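Local coordinates for protein sialyltransferase 0160 (Photobacterium damselae, PDB 4R84) that transfers sialic acid from a CMP-linked donor to an acceptor sugar, as a sialyltransferase of the GT-B structural group, at residues V122-A127 with P213-P218; V157-D162 with L337-F342; P173-G176 with S180-M183; A185-Y190 with Q217-N222; H207-L212 with Y282-L287. One frame throughout, in Å; residues are numbered along the deposited sequence.

Interaction 1 (V122-A127 with P213-P218); sequences VYIDHA and PPIIQP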
# COMPACT_ATOMS: atom_id res chain seq x y z
N VAL A 122 0.39 11.54 -3.52
CA VAL A 122 1.47 11.75 -2.54
C VAL A 122 1.59 10.51 -1.67
O VAL A 122 0.61 10.09 -1.07
CB VAL A 122 1.19 12.99 -1.67
CG1 VAL A 122 2.31 13.22 -0.62
CG2 VAL A 122 1.07 14.22 -2.58
N TYR A 123 2.80 9.94 -1.63
CA TYR A 123 3.06 8.67 -0.95
C TYR A 123 4.08 8.86 0.15
O TYR A 123 5.15 9.39 -0.10
CB TYR A 123 3.57 7.63 -1.96
CG TYR A 123 2.57 7.29 -3.03
CD1 TYR A 123 2.43 8.09 -4.18
CD2 TYR A 123 1.75 6.20 -2.89
CE1 TYR A 123 1.49 7.76 -5.16
CE2 TYR A 123 0.82 5.86 -3.85
CZ TYR A 123 0.69 6.66 -4.98
OH TYR A 123 -0.24 6.32 -5.93
N ILE A 124 3.74 8.45 1.38
CA ILE A 124 4.64 8.64 2.52
C ILE A 124 4.63 7.40 3.40
O ILE A 124 3.56 7.01 3.87
CB ILE A 124 4.26 9.85 3.37
CG1 ILE A 124 4.09 11.09 2.50
CG2 ILE A 124 5.32 10.10 4.46
CD1 ILE A 124 3.24 12.16 3.16
N ASP A 125 5.79 6.79 3.62
CA ASP A 125 5.85 5.62 4.51
C ASP A 125 7.27 5.35 4.95
O ASP A 125 8.21 5.55 4.19
CB ASP A 125 5.29 4.37 3.84
CG ASP A 125 5.31 3.16 4.77
OD1 ASP A 125 4.97 3.31 5.95
OD2 ASP A 125 5.66 2.07 4.29
N HIS A 126 7.40 4.86 6.18
CA HIS A 126 8.71 4.53 6.71
C HIS A 126 8.84 3.02 6.96
O HIS A 126 9.88 2.56 7.40
CB HIS A 126 8.96 5.29 8.01
CG HIS A 126 8.12 4.82 9.15
ND1 HIS A 126 6.77 5.08 9.24
CD2 HIS A 126 8.44 4.11 10.26
CE1 HIS A 126 6.29 4.54 10.35
NE2 HIS A 126 7.28 3.94 10.98
N ALA A 127 7.78 2.28 6.68
CA ALA A 127 7.77 0.84 6.94
C ALA A 127 7.90 0.05 5.62
O ALA A 127 8.56 0.51 4.68
CB ALA A 127 6.51 0.44 7.68
N PRO A 213 -1.07 16.14 8.37
CA PRO A 213 -1.31 17.54 8.73
C PRO A 213 -0.27 18.57 8.24
O PRO A 213 -0.68 19.69 7.95
CB PRO A 213 -1.36 17.51 10.26
CG PRO A 213 -1.86 16.14 10.57
CD PRO A 213 -1.21 15.25 9.54
N PRO A 214 1.04 18.22 8.17
CA PRO A 214 1.99 19.22 7.67
C PRO A 214 1.76 19.64 6.23
O PRO A 214 2.22 20.71 5.84
CB PRO A 214 3.33 18.51 7.79
CG PRO A 214 3.14 17.54 8.90
CD PRO A 214 1.75 17.05 8.74
N ILE A 215 1.07 18.80 5.46
CA ILE A 215 0.75 19.14 4.08
C ILE A 215 -0.63 19.79 4.01
O ILE A 215 -0.84 20.80 3.30
CB ILE A 215 0.77 17.89 3.17
CG1 ILE A 215 2.15 17.23 3.21
CG2 ILE A 215 0.38 18.29 1.74
CD1 ILE A 215 2.17 15.81 2.59
N ILE A 216 -1.59 19.21 4.73
CA ILE A 216 -2.97 19.71 4.69
C ILE A 216 -3.11 21.13 5.26
O ILE A 216 -3.80 21.96 4.68
CB ILE A 216 -3.91 18.78 5.44
CG1 ILE A 216 -4.04 17.46 4.66
CG2 ILE A 216 -5.29 19.44 5.63
CD1 ILE A 216 -4.88 16.42 5.35
N GLN A 217 -2.43 21.42 6.37
CA GLN A 217 -2.59 22.73 7.02
C GLN A 217 -2.27 23.94 6.14
O GLN A 217 -3.08 24.86 6.06
CB GLN A 217 -1.74 22.79 8.30
CG GLN A 217 -2.38 22.08 9.48
CD GLN A 217 -1.51 22.11 10.71
OE1 GLN A 217 -0.29 22.14 10.62
NE2 GLN A 217 -2.14 22.13 11.88
N PRO A 218 -1.09 23.98 5.48
CA PRO A 218 -0.85 25.18 4.67
C PRO A 218 -1.71 25.30 3.41
O PRO A 218 -1.80 26.38 2.83
CB PRO A 218 0.64 25.07 4.30
CG PRO A 218 0.95 23.62 4.40
CD PRO A 218 0.09 23.09 5.50
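I215 is the residue through which helix 213-219 reaches strand 122-125, its CD1 meeting the side chains of both V122 and I124. The helix opens with two prolines, and P213 O accepts the backbone bond from Q217 N (2.9 Å) that closes its first turn. I215 follows, buried, with its CB directed at the strand. CG1 lies anti to the carbonyl carbon (chi1 -59°) and the chain is extended beyond it, which puts CD1 at the far end of a side chain pointing at the sheet. There I215 CD1 and I124 CD1 meet tip to tip, 3.8 Å apart. The same I215 methyl approaches V122 CG1 end-on at 4.1 Å. V122 and I124, two residues apart on the strand, present the same face, while Y123 between them turns to helix 129-144 on the other face. This is the alpha/beta/alpha layering of a Rossmann-type domain: strand 106-125 runs through the sheet, paired in parallel with strands 149-154 and 197-204, and helix 213-219 belongs to the layer on one side. I187 of helix 181-192 and F201 of strand 197-204 complete the apolar surroundings of I215. Next in the helix, I216 turns to F201 and to W284. Q217 NE2 donates to Y266 O, and at P218, whose imide nitrogen carries no hydrogen, the helix kinks. At the strand's end D125 OD1 takes A127 N in an Asx turn, at 3.1 Å and from above the carboxylate plane.

Interaction 2 (V157-D162 with L337-F342); sequences VTVDAD and LDIVGF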
# COMPACT_ATOMS: atom_id res chain seq x y z
N VAL A 157 11.58 1.12 0.67
CA VAL A 157 11.52 0.82 -0.76
C VAL A 157 12.22 1.90 -1.58
O VAL A 157 11.86 3.09 -1.52
CB VAL A 157 10.08 0.65 -1.23
CG1 VAL A 157 10.04 0.43 -2.74
CG2 VAL A 157 9.44 -0.51 -0.50
N THR A 158 13.20 1.48 -2.38
CA THR A 158 14.02 2.41 -3.15
C THR A 158 13.70 2.38 -4.64
O THR A 158 13.79 1.34 -5.28
CB THR A 158 15.51 2.11 -2.95
OG1 THR A 158 15.84 2.29 -1.57
CG2 THR A 158 16.36 3.06 -3.78
N VAL A 159 13.30 3.53 -5.17
CA VAL A 159 13.01 3.65 -6.58
C VAL A 159 14.15 4.43 -7.24
O VAL A 159 14.37 5.58 -6.90
CB VAL A 159 11.67 4.37 -6.81
CG1 VAL A 159 11.28 4.28 -8.26
CG2 VAL A 159 10.59 3.75 -5.92
N ASP A 160 14.91 3.79 -8.13
CA ASP A 160 16.04 4.50 -8.74
C ASP A 160 15.54 5.48 -9.80
O ASP A 160 14.35 5.52 -10.11
CB ASP A 160 17.08 3.52 -9.33
CG ASP A 160 16.55 2.73 -10.52
OD1 ASP A 160 15.57 3.15 -11.16
OD2 ASP A 160 17.16 1.69 -10.85
N ALA A 161 16.45 6.28 -10.36
CA ALA A 161 16.05 7.37 -11.25
C ALA A 161 15.28 6.87 -12.46
O ALA A 161 14.26 7.44 -12.86
CB ALA A 161 17.27 8.16 -11.68
N ASP A 162 15.77 5.78 -13.04
CA ASP A 162 15.13 5.19 -14.21
C ASP A 162 13.71 4.67 -13.94
O ASP A 162 12.79 4.91 -14.71
CB ASP A 162 16.00 4.06 -14.74
CG ASP A 162 16.04 4.02 -16.24
OD1 ASP A 162 16.25 5.09 -16.86
OD2 ASP A 162 15.83 2.92 -16.78
N LEU A 337 9.21 -6.34 -9.05
CA LEU A 337 10.28 -7.18 -8.52
C LEU A 337 11.64 -6.49 -8.54
O LEU A 337 12.44 -6.66 -7.61
CB LEU A 337 10.36 -8.49 -9.32
CG LEU A 337 9.17 -9.42 -9.11
CD1 LEU A 337 9.20 -10.55 -10.14
CD2 LEU A 337 9.18 -9.97 -7.66
N ASP A 338 11.90 -5.73 -9.60
CA ASP A 338 13.15 -5.01 -9.74
C ASP A 338 13.30 -3.94 -8.67
O ASP A 338 14.35 -3.82 -8.04
CB ASP A 338 13.24 -4.38 -11.13
CG ASP A 338 14.54 -3.64 -11.36
OD1 ASP A 338 15.60 -4.30 -11.45
OD2 ASP A 338 14.51 -2.40 -11.45
N ILE A 339 12.24 -3.18 -8.47
CA ILE A 339 12.26 -2.13 -7.47
C ILE A 339 12.46 -2.70 -6.05
O ILE A 339 13.27 -2.18 -5.28
CB ILE A 339 10.97 -1.32 -7.54
CG1 ILE A 339 10.98 -0.50 -8.84
CG2 ILE A 339 10.83 -0.42 -6.33
CD1 ILE A 339 9.65 0.14 -9.19
N VAL A 340 11.74 -3.77 -5.72
CA VAL A 340 11.86 -4.31 -4.35
C VAL A 340 13.08 -5.23 -4.18
O VAL A 340 13.36 -5.67 -3.06
CB VAL A 340 10.60 -5.11 -3.90
CG1 VAL A 340 9.35 -4.26 -4.07
CG2 VAL A 340 10.47 -6.44 -4.64
N GLY A 341 13.78 -5.51 -5.27
CA GLY A 341 15.03 -6.24 -5.22
C GLY A 341 14.89 -7.74 -5.01
O GLY A 341 15.76 -8.36 -4.39
N PHE A 342 13.82 -8.32 -5.55
CA PHE A 342 13.51 -9.73 -5.31
C PHE A 342 13.60 -10.55 -6.59
O PHE A 342 12.88 -10.30 -7.54
CB PHE A 342 12.11 -9.86 -4.70
CG PHE A 342 11.65 -11.29 -4.50
CD1 PHE A 342 12.54 -12.29 -4.07
CD2 PHE A 342 10.32 -11.64 -4.72
CE1 PHE A 342 12.10 -13.60 -3.88
CE2 PHE A 342 9.88 -12.95 -4.52
CZ PHE A 342 10.77 -13.93 -4.09
O HOH W 1 13.54 -1.39 -2.59
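A Schellman motif ends helix 330-340, and the last full turn before it lays I339 against V157 and V159, in the connection between strand 149-154 and helix 161-166. In the motif G341, with positive phi, is the C-prime residue: F342 N bonds to L337 O at 3.0 Å, and G341 N reaches D338 O weakly. I339 CG2 does most of the touching, lying 3.8 Å from V157 CG1 and 4.2 Å from V159 CG2, and I339 lies obliquely across each of the two valines. CG2, anti to the backbone N of I339 (chi1 -70°), also comes 3.6 Å from T158 O. The contact lies against helix 129-144, whose S131 meets V157 and L135 meets I339; that helix itself packs on strand 106-125 of the Rossmann-type domain through Y123. The V157 side chain is about 9 Å from the bound donor analogue. No direct hydrogen bond spans the segments; instead one water accepts from T158 N (2.9 Å) and donates to I339 O (2.8 Å). On the exposed side, D160 OD2 and D338 OD2 stand 4.9 Å apart. N163 serves both carboxylates, its backbone N capped by D160 OD1 and its ND2 bonded to D338 OD2, which probably eases the repulsion between them.

Interaction 3 (P173-G176 with S180-M183); sequences PLKG and SPEM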
# COMPACT_ATOMS: atom_id res chain seq x y z
N PRO A 173 13.01 13.15 0.34
CA PRO A 173 13.43 12.53 1.59
C PRO A 173 12.35 12.62 2.66
O PRO A 173 11.43 13.45 2.58
CB PRO A 173 14.66 13.35 1.99
CG PRO A 173 14.40 14.70 1.39
CD PRO A 173 13.72 14.41 0.08
N LEU A 174 12.46 11.77 3.66
CA LEU A 174 11.71 11.92 4.90
C LEU A 174 12.54 12.75 5.87
O LEU A 174 13.76 12.79 5.77
CB LEU A 174 11.43 10.56 5.54
CG LEU A 174 10.46 9.68 4.73
CD1 LEU A 174 10.65 8.23 5.19
CD2 LEU A 174 9.06 10.14 4.98
N LYS A 175 11.86 13.39 6.81
CA LYS A 175 12.49 13.93 8.01
C LYS A 175 12.38 12.87 9.10
O LYS A 175 11.34 12.73 9.74
CB LYS A 175 11.84 15.23 8.45
CG LYS A 175 12.45 15.89 9.68
CD LYS A 175 11.80 17.27 9.90
CE LYS A 175 12.40 18.02 11.09
NZ LYS A 175 12.09 17.36 12.38
N GLY A 176 13.44 12.11 9.26
CA GLY A 176 13.37 10.94 10.12
C GLY A 176 12.46 9.90 9.52
O GLY A 176 12.79 9.29 8.50
N SER A 180 8.72 15.36 5.12
CA SER A 180 9.78 16.36 5.18
C SER A 180 9.30 17.75 4.78
O SER A 180 8.33 17.91 4.03
CB SER A 180 10.94 15.95 4.27
OG SER A 180 10.55 15.93 2.91
N PRO A 181 10.01 18.77 5.26
CA PRO A 181 9.73 20.13 4.76
C PRO A 181 9.97 20.24 3.26
O PRO A 181 9.28 21.02 2.58
CB PRO A 181 10.72 21.00 5.54
CG PRO A 181 11.04 20.21 6.78
CD PRO A 181 11.00 18.77 6.35
N GLU A 182 10.92 19.48 2.73
CA GLU A 182 11.18 19.47 1.29
C GLU A 182 9.93 19.01 0.54
O GLU A 182 9.54 19.60 -0.48
CB GLU A 182 12.37 18.58 0.94
CG GLU A 182 13.74 19.17 1.32
CD GLU A 182 14.14 18.94 2.78
OE1 GLU A 182 13.34 18.39 3.58
OE2 GLU A 182 15.27 19.33 3.13
N MET A 183 9.31 17.94 1.03
CA MET A 183 8.09 17.46 0.39
C MET A 183 6.94 18.47 0.53
O MET A 183 6.24 18.73 -0.45
CB MET A 183 7.65 16.11 0.96
CG MET A 183 6.32 15.64 0.38
SD MET A 183 5.81 13.98 0.90
CE MET A 183 6.19 13.05 -0.58
O HOH W 2 8.35 13.42 2.99
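S180 and P173 meet through a short hydrogen bond, S180 OG donating to P173 O at 2.7 Å. The hydroxyl comes in with a C=O...donor angle of 150° and stands 30° out of the carbonyl plane. Its position follows from chi1 of 65°, which places OG between the backbone N and the carbonyl carbon of S180, where it can face P173 and the helix start together. The same OG accepts from M183 N at 3.0 Å, so the hydroxyl is used both as donor and acceptor and its rotation is fixed. A water adds a second link, accepting from S180 N and donating to P173 O, which thus holds two donors. The carbon side of the serine leans on the strand backbone, CB lying 3.7 Å from K175 N. K175, extended as far as CE, crosses the P181 ring at about a right angle, its CD 3.9 Å from P181 CD; beyond that the lysine chain leads away from the helix. The P173 ring adds a looser contact, its CG 4.4 Å from E182 CB. M183 turns inward to V122, I124 and F151 on the sheet. A serine N-cap followed by proline at the first helical position is a classic helix start; here the chain leaves strand 169-175, doubles back through the short antiparallel strand 178-179 and then enters helix 181-192 of the Rossmann-type domain.

Interaction 4 (A185-Y190 with Q217-N222); sequences AAIDEY and QPLYNN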
# COMPACT_ATOMS: atom_id res chain seq x y z
N ALA A 185 7.09 21.71 0.79
CA ALA A 185 7.33 22.84 -0.11
C ALA A 185 7.11 22.46 -1.57
O ALA A 185 6.62 23.27 -2.37
CB ALA A 185 8.76 23.39 0.09
N ALA A 186 7.50 21.23 -1.94
CA ALA A 186 7.32 20.75 -3.31
C ALA A 186 5.83 20.66 -3.65
O ALA A 186 5.41 21.01 -4.76
CB ALA A 186 8.00 19.40 -3.52
N ILE A 187 5.02 20.21 -2.70
CA ILE A 187 3.57 20.14 -2.93
C ILE A 187 2.98 21.55 -3.05
O ILE A 187 2.15 21.82 -3.92
CB ILE A 187 2.88 19.37 -1.80
CG1 ILE A 187 3.36 17.92 -1.82
CG2 ILE A 187 1.35 19.44 -1.97
CD1 ILE A 187 3.01 17.12 -0.57
N ASP A 188 3.43 22.45 -2.19
CA ASP A 188 2.98 23.83 -2.23
C ASP A 188 3.28 24.48 -3.58
O ASP A 188 2.42 25.10 -4.17
CB ASP A 188 3.63 24.65 -1.12
CG ASP A 188 3.10 26.06 -1.07
OD1 ASP A 188 1.94 26.24 -0.63
OD2 ASP A 188 3.83 26.98 -1.49
N GLU A 189 4.49 24.27 -4.08
CA GLU A 189 4.89 24.81 -5.37
C GLU A 189 4.07 24.20 -6.51
O GLU A 189 3.66 24.89 -7.45
CB GLU A 189 6.37 24.53 -5.63
CG GLU A 189 6.92 25.21 -6.85
CD GLU A 189 8.38 24.85 -7.09
OE1 GLU A 189 8.74 23.68 -6.84
OE2 GLU A 189 9.16 25.75 -7.47
N TYR A 190 3.84 22.89 -6.41
CA TYR A 190 3.08 22.20 -7.44
C TYR A 190 1.67 22.74 -7.49
O TYR A 190 1.15 23.00 -8.57
CB TYR A 190 3.07 20.68 -7.19
CG TYR A 190 2.58 19.88 -8.38
CD1 TYR A 190 3.46 19.53 -9.40
CD2 TYR A 190 1.25 19.47 -8.49
CE1 TYR A 190 3.04 18.82 -10.51
CE2 TYR A 190 0.81 18.75 -9.59
CZ TYR A 190 1.71 18.42 -10.60
OH TYR A 190 1.30 17.71 -11.69
N GLN A 217 -2.43 21.42 6.37
CA GLN A 217 -2.59 22.73 7.02
C GLN A 217 -2.27 23.94 6.14
O GLN A 217 -3.08 24.86 6.06
CB GLN A 217 -1.74 22.79 8.30
CG GLN A 217 -2.38 22.08 9.48
CD GLN A 217 -1.51 22.11 10.71
OE1 GLN A 217 -0.29 22.14 10.62
NE2 GLN A 217 -2.14 22.13 11.88
N PRO A 218 -1.09 23.98 5.48
CA PRO A 218 -0.85 25.18 4.67
C PRO A 218 -1.71 25.30 3.41
O PRO A 218 -1.80 26.38 2.83
CB PRO A 218 0.64 25.07 4.30
CG PRO A 218 0.95 23.62 4.40
CD PRO A 218 0.09 23.09 5.50
N LEU A 219 -2.36 24.21 3.00
CA LEU A 219 -3.20 24.26 1.82
C LEU A 219 -4.66 24.45 2.17
O LEU A 219 -5.51 24.57 1.29
CB LEU A 219 -3.05 22.96 1.01
CG LEU A 219 -1.68 22.66 0.41
CD1 LEU A 219 -1.67 21.25 -0.16
CD2 LEU A 219 -1.33 23.70 -0.66
N TYR A 220 -4.96 24.45 3.47
CA TYR A 220 -6.35 24.31 3.91
C TYR A 220 -7.28 25.39 3.37
O TYR A 220 -8.42 25.11 2.98
CB TYR A 220 -6.42 24.30 5.44
CG TYR A 220 -7.78 23.91 5.95
CD1 TYR A 220 -8.78 24.87 6.10
CD2 TYR A 220 -8.07 22.60 6.29
CE1 TYR A 220 -10.03 24.52 6.56
CE2 TYR A 220 -9.31 22.24 6.76
CZ TYR A 220 -10.29 23.21 6.89
OH TYR A 220 -11.54 22.88 7.36
N ASN A 221 -6.79 26.62 3.33
CA ASN A 221 -7.65 27.72 2.93
C ASN A 221 -7.55 28.03 1.45
O ASN A 221 -8.16 29.00 0.97
CB ASN A 221 -7.29 28.95 3.76
CG ASN A 221 -7.57 28.74 5.23
OD1 ASN A 221 -8.60 28.17 5.61
ND2 ASN A 221 -6.64 29.18 6.08
N ASN A 222 -6.83 27.19 0.73
CA ASN A 222 -6.74 27.30 -0.73
C ASN A 222 -7.89 26.56 -1.42
O ASN A 222 -7.84 25.34 -1.61
CB ASN A 222 -5.39 26.77 -1.22
CG ASN A 222 -5.10 27.17 -2.66
OD1 ASN A 222 -6.02 27.43 -3.43
ND2 ASN A 222 -3.83 27.20 -3.03
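Two helical segments on one side of a Rossmann-type sheet pack together here, I187 and D188 of helix 181-192 touching L219, which follows the kink at P218. The contact is small and essentially apolar, and no hydrogen bond crosses it. I187 CG2 and L219 CD1 lie 4.0 Å apart, the two side chains crossing at about a right angle, so that a branch of the isoleucine meets one prong of the leucine fork. I199 of strand 197-204 touches both residues and forms the floor beneath them, while I187 also reaches V122 and F151 on neighbouring strands. L219 extends to the other helix with CG anti to its carbonyl carbon (chi1 -65°), and chi2 of 171° extends CD1, the methyl that meets I187. The chain around it then reverses: L219 to N222 form a type I beta turn, closed by the bond from N222 N to L219 O at 3.0 Å, and N222 OD1 accepts from K224 N on the way into strand 225-233. The second methyl of the leucine fork marks the more polar border of the contact, where the D188 side chain passes obliquely and its OD1 comes within 4.1 Å of L219 CD2.

Interaction 5 (H207-L212 with Y282-L287); sequences HVFNNL and YNWHKL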
# COMPACT_ATOMS: atom_id res chain seq x y z
N HIS A 207 0.77 6.20 11.59
CA HIS A 207 1.47 7.48 11.61
C HIS A 207 0.84 8.53 10.73
O HIS A 207 1.50 9.50 10.38
CB HIS A 207 2.92 7.26 11.23
CG HIS A 207 3.63 6.35 12.19
ND1 HIS A 207 3.75 5.00 11.97
CD2 HIS A 207 4.18 6.59 13.40
CE1 HIS A 207 4.39 4.45 12.99
NE2 HIS A 207 4.66 5.39 13.87
N VAL A 208 -0.44 8.35 10.41
CA VAL A 208 -1.13 9.30 9.55
C VAL A 208 -1.09 10.73 10.12
O VAL A 208 -0.92 11.69 9.36
CB VAL A 208 -2.60 8.87 9.30
CG1 VAL A 208 -3.36 8.69 10.61
CG2 VAL A 208 -3.32 9.88 8.41
N PHE A 209 -1.21 10.87 11.44
CA PHE A 209 -1.25 12.21 12.01
C PHE A 209 0.11 12.90 12.00
O PHE A 209 0.20 14.13 12.05
CB PHE A 209 -1.79 12.18 13.45
CG PHE A 209 -2.07 13.55 13.99
CD1 PHE A 209 -3.16 14.27 13.54
CD2 PHE A 209 -1.23 14.13 14.93
CE1 PHE A 209 -3.41 15.54 14.01
CE2 PHE A 209 -1.48 15.40 15.41
CZ PHE A 209 -2.58 16.11 14.94
N ASN A 210 1.18 12.12 11.93
CA ASN A 210 2.51 12.72 11.81
C ASN A 210 2.81 13.11 10.36
O ASN A 210 3.68 13.95 10.12
CB ASN A 210 3.58 11.77 12.32
CG ASN A 210 3.63 11.70 13.83
OD1 ASN A 210 3.19 12.63 14.52
ND2 ASN A 210 4.18 10.62 14.36
N ASN A 211 2.10 12.51 9.41
CA ASN A 211 2.45 12.71 8.00
C ASN A 211 1.56 13.66 7.21
O ASN A 211 2.06 14.39 6.35
CB ASN A 211 2.47 11.37 7.26
CG ASN A 211 3.66 10.50 7.65
OD1 ASN A 211 4.70 11.00 8.10
ND2 ASN A 211 3.51 9.19 7.48
N LEU A 212 0.25 13.66 7.46
CA LEU A 212 -0.65 14.45 6.60
C LEU A 212 -0.90 15.90 7.05
O LEU A 212 -0.94 16.80 6.21
CB LEU A 212 -1.99 13.73 6.44
CG LEU A 212 -1.90 12.32 5.82
CD1 LEU A 212 -3.29 11.80 5.43
CD2 LEU A 212 -0.99 12.31 4.60
N TYR A 282 -8.32 7.29 13.52
CA TYR A 282 -9.51 6.68 12.93
C TYR A 282 -10.68 7.65 12.77
O TYR A 282 -11.84 7.24 12.76
CB TYR A 282 -9.94 5.46 13.76
CG TYR A 282 -9.00 4.29 13.62
CD1 TYR A 282 -8.80 3.68 12.38
CD2 TYR A 282 -8.32 3.79 14.72
CE1 TYR A 282 -7.93 2.61 12.25
CE2 TYR A 282 -7.45 2.72 14.60
CZ TYR A 282 -7.26 2.13 13.38
OH TYR A 282 -6.39 1.07 13.27
N ASN A 283 -10.37 8.93 12.64
CA ASN A 283 -11.39 9.94 12.34
C ASN A 283 -11.25 10.57 10.96
O ASN A 283 -11.99 11.50 10.62
CB ASN A 283 -11.35 11.06 13.38
CG ASN A 283 -12.23 10.77 14.57
OD1 ASN A 283 -13.22 10.05 14.46
ND2 ASN A 283 -11.86 11.33 15.71
N TRP A 284 -10.29 10.11 10.16
CA TRP A 284 -10.05 10.76 8.88
C TRP A 284 -11.22 10.59 7.92
O TRP A 284 -11.49 11.48 7.11
CB TRP A 284 -8.75 10.24 8.26
CG TRP A 284 -7.57 10.78 9.02
CD1 TRP A 284 -6.98 10.23 10.12
CD2 TRP A 284 -6.87 12.00 8.76
NE1 TRP A 284 -5.95 11.03 10.55
CE2 TRP A 284 -5.87 12.13 9.73
CE3 TRP A 284 -7.00 13.00 7.79
CZ2 TRP A 284 -4.98 13.21 9.76
CZ3 TRP A 284 -6.13 14.08 7.82
CH2 TRP A 284 -5.13 14.17 8.80
N HIS A 285 -11.94 9.47 8.04
CA HIS A 285 -13.07 9.21 7.15
C HIS A 285 -14.27 10.12 7.43
O HIS A 285 -15.20 10.19 6.62
CB HIS A 285 -13.50 7.74 7.26
CG HIS A 285 -14.10 7.39 8.58
ND1 HIS A 285 -13.41 7.50 9.77
CD2 HIS A 285 -15.34 6.94 8.91
CE1 HIS A 285 -14.19 7.14 10.77
NE2 HIS A 285 -15.36 6.79 10.28
N LYS A 286 -14.24 10.83 8.56
CA LYS A 286 -15.28 11.80 8.91
C LYS A 286 -15.05 13.13 8.21
O LYS A 286 -15.94 13.98 8.16
CB LYS A 286 -15.30 12.03 10.43
CG LYS A 286 -15.71 10.85 11.30
CD LYS A 286 -17.20 10.60 11.27
CE LYS A 286 -17.61 9.57 10.25
NZ LYS A 286 -19.09 9.37 10.25
N LEU A 287 -13.85 13.32 7.69
CA LEU A 287 -13.48 14.60 7.10
C LEU A 287 -13.11 14.53 5.62
O LEU A 287 -13.24 15.53 4.89
CB LEU A 287 -12.32 15.21 7.88
CG LEU A 287 -12.61 15.46 9.37
CD1 LEU A 287 -11.37 15.98 10.08
CD2 LEU A 287 -13.77 16.43 9.54
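V208 lays a methyl on the indole of W284, the residue that takes up most of the contact from the loop 282-287. V208 CG2 sits 3.8 Å from the centroid of the five-membered ring and 22° off its normal, a CH-pi contact over the face. The other branch, CG1, approaches W284 NE1 at 3.5 Å. Both methyls lie on one side of the indole, CG2 over the five-membered ring and CG1 displaced past NE1, because chi1 of 56° sends CG1 between the backbone N and the carbonyl carbon and leaves CG2 anti to N. That nitrogen keeps its polar partner: NE1 donates to N280 O, which helps fix the rotation of the ring. F209, next in the helix, offers its edge, with W284 CZ2 near the plane of the phenyl ring and 4.3 Å from F209 CD1. Further on, V208 O accepts from both N211 N (3.1 Å) and L212 N (3.0 Å), and this turn brings L212 back beside the indole. L212 CB touches W284 CH2 at 4.0 Å, and its CD1 lies over the same face as V208 CG2. I230 of strand 225-233 meets both L212 and W284, and L267 of helix 252-267 adds to the covering of the tryptophan. A loop tryptophan packed between short helices and the parallel strands of the sheet, here 225-233, is core packing of the first Rossmann-type domain, joining helix 208-211 to the chain leading into strand 290-294.

In the fold
Interactions 1, 4 and 5 are buried and almost wholly apolar, and all lie on one side of the first Rossmann-type sheet. Interactions 1 and 4 share helix 213-219 and touch where I187 CD1 comes 3.5 Å from I215 CD1; interaction 5 adjoins interaction 1 through W284 and I216, and is the only one of the three to use an aromatic face. Interaction 3 lies at the surface, at the start of the helix whose next turns form interaction 4, and it alone has a direct hydrogen bond between its segments. Interaction 2, partly buried and about 28 Å from interaction 5 between centres, combines aliphatic packing with a bridging water; its V157 side chain is about 9 Å from the bound donor analogue.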